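Alpha/beta hydrolase fold protein (Marinomonas mediterranea, PDB 6CXT) carries the pyrrolyl thioester on a phosphopantetheine arm in pyrrole biosynthesis, this chain being its carrier-protein domain, with a presumed hydrolase elsewhere in the full-length protein. Local coordinates at residues A[23-27]-A[28-32]. Residues are numbered along the deposited sequence; the frame is centred on the assembly and turned at random.
Sequences QNTPL and LELGI
With chi1 at -51°, Thr25 points CG2 away from its own amide and keeps OG1 near it, hydrogen-bonded to Asp22 N; Leu30 swings CG back beside its own N (chi1 -69°), which brings Leu30 CD1 to 3.7 Å from Thr25 CG2. Ile32 meets the same methyl, its CD1 3.9 Å from Thr25 CG2; both cross the threonine at about a right angle. Next to this cluster, Pro26 CD rests 4.0 Å from Leu30 CD1, while its CB lies 3.8 Å from Glu29 CB. Leu30 N donates to Pro26 O at 3.0 Å. A type I turn from Leu28 to Gly31 follows, and its Gly31 N to Leu28 O bond of 3.2 Å pairs with a weak one of 2.9 Å from Ile32 N to Leu27 O: the 5→2 and 6→1 bonds of a Schellman motif, Gly31 taking the left-handed position. Leu27 CD2 and Ile32 CG2 touch at 4.0 Å, and both residues pack on Ile9 of helix 7-13. Leu28 packs on Leu33, Pro60 and Phe63, and on His176 of the neighbouring dehydrogenase chain. The turn belongs to the long loop of a carrier-protein fold leading into helix 35-49, where Ser37 OG hydrogen-bonds Ile32 O.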
# COMPACT_ATOMS: atom_id res chain seq x y z
N GLN A 23 12.80 13.58 -44.05
CA GLN A 23 12.17 12.50 -44.77
C GLN A 23 13.15 11.33 -45.07
O GLN A 23 12.70 10.24 -45.47
CB GLN A 23 11.49 13.02 -46.06
CG GLN A 23 12.44 13.34 -47.22
CD GLN A 23 13.22 14.67 -47.11
OE1 GLN A 23 13.36 15.28 -46.04
NE2 GLN A 23 13.74 15.11 -48.25
N ASN A 24 14.45 11.54 -44.83
CA ASN A 24 15.51 10.48 -45.03
C ASN A 24 16.05 9.80 -43.78
O ASN A 24 16.84 8.85 -43.88
CB ASN A 24 16.71 11.06 -45.78
CG ASN A 24 16.34 11.44 -47.19
OD1 ASN A 24 15.68 10.66 -47.91
ND2 ASN A 24 16.67 12.67 -47.57
N THR A 25 15.68 10.32 -42.61
CA THR A 25 16.17 9.72 -41.36
C THR A 25 15.74 8.23 -41.30
O THR A 25 14.56 7.92 -41.52
CB THR A 25 15.67 10.53 -40.16
OG1 THR A 25 15.99 11.93 -40.40
CG2 THR A 25 16.32 10.03 -38.85
N PRO A 26 16.71 7.32 -41.10
CA PRO A 26 16.36 5.91 -41.04
C PRO A 26 15.69 5.58 -39.68
O PRO A 26 16.38 5.46 -38.66
CB PRO A 26 17.70 5.19 -41.24
CG PRO A 26 18.76 6.19 -40.89
CD PRO A 26 18.17 7.56 -40.98
N LEU A 27 14.35 5.46 -39.73
CA LEU A 27 13.46 5.36 -38.53
C LEU A 27 13.68 4.06 -37.77
O LEU A 27 13.75 4.07 -36.53
CB LEU A 27 11.98 5.50 -38.92
CG LEU A 27 11.53 6.85 -39.59
CD1 LEU A 27 10.07 6.80 -39.99
CD2 LEU A 27 11.84 8.06 -38.71
N LEU A 28 13.81 2.96 -38.51
CA LEU A 28 14.07 1.64 -37.93
C LEU A 28 15.48 1.51 -37.47
O LEU A 28 15.74 1.04 -36.37
CB LEU A 28 13.77 0.53 -38.91
CG LEU A 28 12.31 0.42 -39.32
CD1 LEU A 28 12.21 -0.48 -40.53
CD2 LEU A 28 11.39 -0.09 -38.20
N GLU A 29 16.40 1.92 -38.32
CA GLU A 29 17.79 1.74 -37.99
C GLU A 29 18.22 2.53 -36.77
O GLU A 29 19.05 2.06 -36.00
CB GLU A 29 18.66 2.09 -39.21
CG GLU A 29 20.16 2.04 -38.93
CD GLU A 29 20.98 2.35 -40.18
OE1 GLU A 29 20.40 2.48 -41.29
OE2 GLU A 29 22.21 2.47 -40.05
N LEU A 30 17.66 3.72 -36.57
CA LEU A 30 18.07 4.54 -35.42
C LEU A 30 17.21 4.28 -34.17
O LEU A 30 17.44 4.89 -33.14
CB LEU A 30 18.11 6.04 -35.75
CG LEU A 30 19.19 6.57 -36.71
CD1 LEU A 30 18.83 8.00 -37.03
CD2 LEU A 30 20.60 6.48 -36.13
N GLY A 31 16.25 3.37 -34.28
CA GLY A 31 15.48 2.96 -33.09
C GLY A 31 14.32 3.89 -32.80
O GLY A 31 13.68 3.80 -31.75
N ILE A 32 14.01 4.78 -33.75
CA ILE A 32 12.93 5.73 -33.58
C ILE A 32 11.58 5.01 -33.60
O ILE A 32 10.68 5.33 -32.79
CB ILE A 32 13.02 6.83 -34.68
CG1 ILE A 32 14.31 7.67 -34.47
CG2 ILE A 32 11.75 7.66 -34.72
CD1 ILE A 32 14.64 8.63 -35.63